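Local coordinates for beta subunit of photoactivated adenylyl cyclase (Beggiatoa sp. PS, PDB 5M2A), which senses blue light through a flavin-binding BLUF domain and, when photoactivated, probably makes cyclic AMP from ATP in its cyclase domain, at residues Lys6-Ile11 and Gln52-Glu57; Ile155-Asp160 and Asp204-Ser209. One frame throughout, in Å; residues are numbered along the deposited sequence.

Contact 1 (Lys6-Ile11 and Gln52-Glu57); sequences KRLVYI and QILEGE. With FMN (flavin mononucleotide), chain F.
K6 pairs with G56 through two backbone hydrogen bonds, K6 N giving one to G56 O at 2.8 Å, while its own side chain leads off the strand to a salt bridge with D62. On the other face of the sheet R7 runs beside E55 and I53, with R7 CG 3.8 Å from I53 CG2. R7 NH1 reaches OE2 of E55 at 2.7 Å, the carboxylate oxygen sitting at the guanidinium edge, in plane, though the two flat groups are turned 66° apart. E83 takes R7 NE, and the backbone NH groups of M90 and F91 hold E55. Cutting R7 back to an alanine is likely to leave the buried carboxylate of E55, and E83 with it, without a charge partner and to bare the flank of I53 CG2. L8 then sets CD1 4.0 Å from L54 CD1, on the flavin side. V9 lies alongside I53, its CG2 3.8 Å from I53 CG1, and L115 of the second subunit packs on both. With Y10 the contact reaches the chromophore. With CG between the backbone N and the carbonyl carbon (chi1 75°), the Y10 ring lies alongside Q52, its plane 68° from the amide, and Y10 OH donates a very short bond of 2.5 Å to Q52 OE1. The extended Q52 chain carries NE2 on to FMN, with a 3.0 Å bond to N5 and a weak one to O4. L54 CD2 touches the same O4. This antiparallel pair of strands, with a hydrogen-bonded tyrosine-glutamine-flavin chain on one face, is the characteristic photoactive site of a BLUF domain.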
loop_
_atom_site.group_PDB
_atom_site.type_symbol
_atom_site.label_atom_id
_atom_site.label_comp_id
_atom_site.label_asym_id
_atom_site.label_seq_id
_atom_site.Cartn_x
_atom_site.Cartn_y
_atom_site.Cartn_z
ATOM N N LYS A 6 -32.261 -1.916 -0.792
ATOM C CA LYS A 6 -30.822 -2.143 -0.787
ATOM C C LYS A 6 -30.426 -2.834 0.511
ATOM O O LYS A 6 -31.196 -2.892 1.471
ATOM C CB LYS A 6 -30.041 -0.834 -0.936
ATOM C CG LYS A 6 -30.170 0.071 0.271
ATOM C CD LYS A 6 -29.536 1.423 0.034
ATOM C CE LYS A 6 -28.034 1.316 -0.121
ATOM N NZ LYS A 6 -27.437 2.644 -0.416
ATOM N N ARG A 7 -29.203 -3.355 0.529
ATOM C CA ARG A 7 -28.660 -4.004 1.712
ATOM C C ARG A 7 -27.203 -3.601 1.852
ATOM O O ARG A 7 -26.431 -3.704 0.892
ATOM C CB ARG A 7 -28.802 -5.526 1.624
ATOM C CG ARG A 7 -28.184 -6.293 2.780
ATOM C CD ARG A 7 -28.710 -7.720 2.826
ATOM N NE ARG A 7 -28.617 -8.382 1.529
ATOM C CZ ARG A 7 -29.663 -8.771 0.807
ATOM N NH1 ARG A 7 -30.894 -8.578 1.258
ATOM N NH2 ARG A 7 -29.476 -9.362 -0.366
ATOM N N LEU A 8 -26.833 -3.133 3.038
ATOM C CA LEU A 8 -25.458 -2.755 3.315
ATOM C C LEU A 8 -24.931 -3.532 4.513
ATOM O O LEU A 8 -25.676 -3.935 5.409
ATOM C CB LEU A 8 -25.324 -1.242 3.546
ATOM C CG LEU A 8 -25.984 -0.507 4.715
ATOM C CD1 LEU A 8 -25.181 -0.651 6.003
ATOM C CD2 LEU A 8 -26.154 0.965 4.367
ATOM N N VAL A 9 -23.617 -3.734 4.523
ATOM C CA VAL A 9 -22.948 -4.422 5.614
ATOM C C VAL A 9 -21.745 -3.584 5.991
ATOM O O VAL A 9 -21.045 -3.080 5.107
ATOM C CB VAL A 9 -22.513 -5.845 5.218
ATOM C CG1 VAL A 9 -21.922 -6.575 6.417
ATOM C CG2 VAL A 9 -23.680 -6.626 4.635
ATOM N N TYR A 10 -21.525 -3.406 7.289
ATOM C CA TYR A 10 -20.395 -2.621 7.754
ATOM C C TYR A 10 -19.824 -3.256 9.008
ATOM O O TYR A 10 -20.481 -4.043 9.693
ATOM C CB TYR A 10 -20.783 -1.150 8.020
ATOM C CG TYR A 10 -21.589 -0.907 9.276
ATOM C CD1 TYR A 10 -20.972 -0.790 10.518
ATOM C CD2 TYR A 10 -22.971 -0.782 9.219
ATOM C CE1 TYR A 10 -21.712 -0.573 11.670
ATOM C CE2 TYR A 10 -23.715 -0.560 10.363
ATOM C CZ TYR A 10 -23.083 -0.457 11.586
ATOM O OH TYR A 10 -23.820 -0.238 12.730
ATOM N N ILE A 11 -18.576 -2.894 9.297
ATOM C CA ILE A 11 -17.929 -3.247 10.548
ATOM C C ILE A 11 -17.495 -1.965 11.246
ATOM O O ILE A 11 -17.312 -0.913 10.625
ATOM C CB ILE A 11 -16.729 -4.181 10.335
ATOM C CG1 ILE A 11 -15.740 -3.542 9.365
ATOM C CG2 ILE A 11 -17.196 -5.511 9.802
ATOM C CD1 ILE A 11 -14.539 -4.409 9.090
ATOM N N GLN A 52 -22.821 -5.185 11.270
ATOM C CA GLN A 52 -24.248 -4.977 11.084
ATOM C C GLN A 52 -24.634 -5.098 9.620
ATOM O O GLN A 52 -23.924 -4.626 8.733
ATOM C CB GLN A 52 -24.718 -3.625 11.642
ATOM C CG GLN A 52 -26.264 -3.564 11.798
ATOM C CD GLN A 52 -26.746 -2.328 12.533
ATOM O OE1 GLN A 52 -26.075 -1.292 12.545
ATOM N NE2 GLN A 52 -27.917 -2.427 13.151
ATOM N N ILE A 53 -25.784 -5.728 9.391
ATOM C CA ILE A 53 -26.414 -5.817 8.083
ATOM C C ILE A 53 -27.741 -5.083 8.179
ATOM O O ILE A 53 -28.528 -5.346 9.094
ATOM C CB ILE A 53 -26.630 -7.283 7.660
ATOM C CG1 ILE A 53 -25.318 -8.068 7.736
ATOM C CG2 ILE A 53 -27.219 -7.349 6.254
ATOM C CD1 ILE A 53 -25.467 -9.567 7.456
ATOM N N LEU A 54 -27.972 -4.147 7.260
ATOM C CA LEU A 54 -29.202 -3.368 7.197
ATOM C C LEU A 54 -29.837 -3.550 5.825
ATOM O O LEU A 54 -29.134 -3.578 4.811
ATOM C CB LEU A 54 -28.925 -1.876 7.445
ATOM C CG LEU A 54 -28.356 -1.442 8.797
ATOM C CD1 LEU A 54 -28.004 0.042 8.777
ATOM C CD2 LEU A 54 -29.340 -1.744 9.919
ATOM N N GLU A 55 -31.164 -3.682 5.780
ATOM C CA GLU A 55 -31.839 -3.803 4.498
ATOM C C GLU A 55 -33.200 -3.121 4.559
ATOM O O GLU A 55 -33.835 -3.051 5.614
ATOM C CB GLU A 55 -31.989 -5.266 4.063
ATOM C CG GLU A 55 -32.358 -6.210 5.181
ATOM C CD GLU A 55 -32.473 -7.652 4.723
ATOM O OE1 GLU A 55 -33.040 -8.471 5.477
ATOM O OE2 GLU A 55 -31.996 -7.965 3.610
ATOM N N GLY A 56 -33.623 -2.612 3.413
ATOM C CA GLY A 56 -34.865 -1.865 3.311
ATOM C C GLY A 56 -34.797 -0.943 2.113
ATOM O O GLY A 56 -33.814 -0.924 1.374
ATOM N N GLU A 57 -35.867 -0.168 1.933
ATOM C CA GLU A 57 -35.893 0.795 0.840
ATOM C C GLU A 57 -34.724 1.766 0.966
ATOM O O GLU A 57 -34.318 2.141 2.070
ATOM C CB GLU A 57 -37.228 1.540 0.807
ATOM C CG GLU A 57 -38.273 0.837 -0.045
ATOM C CD GLU A 57 -39.658 1.424 0.112
ATOM O OE1 GLU A 57 -39.856 2.248 1.030
ATOM O OE2 GLU A 57 -40.553 1.061 -0.682
HETATM N N1 FMN F . -30.634 2.844 15.261
HETATM C C2 FMN F . -31.689 2.386 14.496
HETATM O O2 FMN F . -32.735 3.024 14.446
HETATM N N3 FMN F . -31.573 1.217 13.771
HETATM C C4 FMN F . -30.396 0.498 13.816
HETATM O O4 FMN F . -30.287 -0.547 13.175
HETATM C C4A FMN F . -29.336 0.952 14.583
HETATM N N5 FMN F . -28.174 0.221 14.617
HETATM C C5A FMN F . -27.117 0.659 15.371
HETATM C C6 FMN F . -25.951 -0.088 15.393
HETATM C C7 FMN F . -24.872 0.341 16.151
HETATM C C7M FMN F . -23.623 -0.486 16.161
HETATM C C8 FMN F . -24.966 1.520 16.888
HETATM C C8M FMN F . -23.808 1.994 17.711
HETATM C C9 FMN F . -26.138 2.270 16.863
HETATM C C9A FMN F . -27.217 1.841 16.101
HETATM N N10 FMN F . -28.382 2.580 16.069
HETATM C C10 FMN F . -29.450 2.134 15.311
HETATM C "C1'" FMN F . -28.473 3.841 16.886
HETATM C "C2'" FMN F . -28.573 5.120 16.064
HETATM O "O2'" FMN F . -27.277 5.590 15.780
HETATM C "C3'" FMN F . -29.324 6.164 16.879
HETATM O "O3'" FMN F . -28.775 6.210 18.180
HETATM C "C4'" FMN F . -30.804 5.804 16.969
HETATM O "O4'" FMN F . -31.348 5.721 15.671
HETATM C "C5'" FMN F . -31.583 6.841 17.769
HETATM O "O5'" FMN F . -31.458 8.092 17.132
HETATM P P FMN F . -32.364 9.340 17.586
HETATM O O1P FMN F . -33.728 9.179 16.958
HETATM O O2P FMN F . -32.490 9.346 19.094
HETATM O O3P FMN F . -31.717 10.621 17.112
#

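Contact 2 (Ile155-Asp160 and Asp204-Ser209); sequences IIFFSD and DCVMAS
D160 and D204 meet at one end of this antiparallel pair, where both belong to the magnesium site. D204 OD2 comes 3.5 Å from D160 CB, and the two side chains approach at a slant, with their carboxylate planes 25° apart. The OD2 atoms of D160 and D204 are 4.0 Å from each other. Each carboxylate has a further partner: D204 OD2 accepts the backbone NH of I161, the third residue of the site, and D160 OD1 forms a salt bridge with R287.

Behind the metal end, four backbone hydrogen bonds tie F157 to A208 and S159 to V206, the straightest being V206 N to S159 O at 2.8 Å. Between these pairs, F158 and M207 share one face. CG of M207 stands anti to the backbone N (chi1 177°) and the chain stays extended, which lays it along the F158 ring; M207 CB is 3.6 Å from F158 CE1, and M207 SD makes an oblique Met-aromatic contact, 4.7 Å from the centroid of the F158 ring. I156 continues this face, with CD1 4.2 Å from S209 CB. On the other face F157 brings CD1 to 4.1 Å from A208 CB, and S159 OG lies beside V206 CB and hydrogen-bonds with Y183 OH.

Strand 247-258 pairs with the other edge of 150-161, and strand 197-202 with the far edge of 205-211, so these residues lie in the interior of the cyclase sheet. Helix 274-285 packs on I156 and F158, whereas helices 173-193 and 215-235 pack against the opposite face, the first on S159 and V206, both on F157.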
loop_
_atom_site.group_PDB
_atom_site.type_symbol
_atom_site.label_atom_id
_atom_site.label_comp_id
_atom_site.label_asym_id
_atom_site.label_seq_id
_atom_site.Cartn_x
_atom_site.Cartn_y
_atom_site.Cartn_z
ATOM N N ILE A 155 -4.416 17.884 -7.681
ATOM C CA ILE A 155 -3.254 18.516 -7.071
ATOM C C ILE A 155 -2.454 17.401 -6.430
ATOM O O ILE A 155 -2.992 16.632 -5.625
ATOM C CB ILE A 155 -3.659 19.573 -6.032
ATOM C CG1 ILE A 155 -4.395 20.722 -6.728
ATOM C CG2 ILE A 155 -2.415 20.078 -5.262
ATOM C CD1 ILE A 155 -4.975 21.777 -5.778
ATOM N N ILE A 156 -1.186 17.294 -6.796
ATOM C CA ILE A 156 -0.304 16.285 -6.230
ATOM C C ILE A 156 0.538 16.956 -5.158
ATOM O O ILE A 156 1.086 18.040 -5.374
ATOM C CB ILE A 156 0.575 15.638 -7.317
ATOM C CG1 ILE A 156 -0.309 15.064 -8.426
ATOM C CG2 ILE A 156 1.433 14.529 -6.722
ATOM C CD1 ILE A 156 -1.165 13.874 -7.971
ATOM N N PHE A 157 0.647 16.294 -4.012
ATOM C CA PHE A 157 1.350 16.790 -2.839
ATOM C C PHE A 157 2.540 15.869 -2.582
ATOM O O PHE A 157 2.386 14.648 -2.577
ATOM C CB PHE A 157 0.352 16.820 -1.658
ATOM C CG PHE A 157 0.971 17.039 -0.289
ATOM C CD1 PHE A 157 1.700 16.037 0.342
ATOM C CD2 PHE A 157 0.718 18.219 0.406
ATOM C CE1 PHE A 157 2.239 16.231 1.616
ATOM C CE2 PHE A 157 1.254 18.417 1.698
ATOM C CZ PHE A 157 2.010 17.426 2.296
ATOM N N PHE A 158 3.725 16.445 -2.381
ATOM C CA PHE A 158 4.886 15.698 -1.900
ATOM C C PHE A 158 5.505 16.494 -0.768
ATOM O O PHE A 158 5.730 17.696 -0.916
ATOM C CB PHE A 158 5.949 15.486 -2.989
ATOM C CG PHE A 158 5.694 14.320 -3.890
ATOM C CD1 PHE A 158 5.973 13.035 -3.472
ATOM C CD2 PHE A 158 5.208 14.508 -5.169
ATOM C CE1 PHE A 158 5.756 11.952 -4.306
ATOM C CE2 PHE A 158 4.989 13.427 -6.010
ATOM C CZ PHE A 158 5.263 12.150 -5.577
ATOM N N SER A 159 5.776 15.834 0.357
ATOM C CA SER A 159 6.517 16.475 1.432
ATOM C C SER A 159 7.554 15.498 1.955
ATOM O O SER A 159 7.304 14.295 2.005
ATOM C CB SER A 159 5.599 16.932 2.563
ATOM O OG SER A 159 4.969 15.840 3.213
ATOM N N ASP A 160 8.727 16.003 2.336
ATOM C CA ASP A 160 9.737 15.111 2.895
ATOM C C ASP A 160 10.597 15.879 3.886
ATOM O O ASP A 160 10.423 17.083 4.094
ATOM C CB ASP A 160 10.574 14.442 1.794
ATOM C CG ASP A 160 11.609 15.350 1.184
ATOM O OD1 ASP A 160 11.574 16.570 1.416
ATOM O OD2 ASP A 160 12.475 14.819 0.457
ATOM N N ASP A 204 11.227 8.762 3.117
ATOM C CA ASP A 204 10.708 9.726 4.078
ATOM C C ASP A 204 9.677 10.656 3.464
ATOM O O ASP A 204 9.273 11.625 4.110
ATOM C CB ASP A 204 11.849 10.563 4.668
ATOM C CG ASP A 204 12.600 11.358 3.603
ATOM O OD1 ASP A 204 12.999 10.756 2.590
ATOM O OD2 ASP A 204 12.771 12.590 3.767
ATOM N N CYS A 205 9.238 10.377 2.243
ATOM C CA CYS A 205 8.344 11.258 1.501
ATOM C C CYS A 205 6.896 10.815 1.650
ATOM O O CYS A 205 6.591 9.622 1.575
ATOM C CB CYS A 205 8.693 11.286 0.004
ATOM S SG CYS A 205 10.312 11.940 -0.451
ATOM N N VAL A 206 6.002 11.786 1.836
ATOM C CA VAL A 206 4.561 11.550 1.868
ATOM C C VAL A 206 3.999 12.029 0.536
ATOM O O VAL A 206 4.219 13.181 0.138
ATOM C CB VAL A 206 3.872 12.282 3.030
ATOM C CG1 VAL A 206 2.354 12.038 2.980
ATOM C CG2 VAL A 206 4.461 11.858 4.371
ATOM N N MET A 207 3.276 11.152 -0.153
ATOM C CA MET A 207 2.618 11.500 -1.401
ATOM C C MET A 207 1.112 11.498 -1.195
ATOM O O MET A 207 0.562 10.542 -0.644
ATOM C CB MET A 207 2.989 10.514 -2.509
ATOM C CG MET A 207 2.276 10.791 -3.829
ATOM S SD MET A 207 2.663 9.511 -5.055
ATOM C CE MET A 207 1.758 10.106 -6.490
ATOM N N ALA A 208 0.444 12.552 -1.656
ATOM C CA ALA A 208 -0.996 12.671 -1.470
ATOM C C ALA A 208 -1.584 13.447 -2.637
ATOM O O ALA A 208 -0.861 14.057 -3.425
ATOM C CB ALA A 208 -1.352 13.346 -0.143
ATOM N N SER A 209 -2.912 13.397 -2.769
ATOM C CA SER A 209 -3.558 14.200 -3.791
ATOM C C SER A 209 -4.759 14.925 -3.201
ATOM O O SER A 209 -5.319 14.530 -2.172
ATOM C CB SER A 209 -4.012 13.351 -4.984
ATOM O OG SER A 209 -4.974 12.408 -4.575
#

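From the N terminus, strand 5-14 leads out through helix 20-36 and strand 40-46, and contact 1 closes that loop when strand 49-55 comes back antiparallel, within the light-sensing domain. The chain then finishes the flavin-binding sheet and runs along helices 110-129 and 132-139 into the cyclase domain. There strand 150-161 starts a second loop, mostly helix, which contact 2 closes at strand 205-211. The two loops follow in series, neither nesting nor crossing. The centres of contact 1 and contact 2 lie about 36 Å apart. The nearest atoms of contact 1 and contact 2 are about 23 Å apart, so nothing touches directly; within this chain they are linked by the helices between the domains.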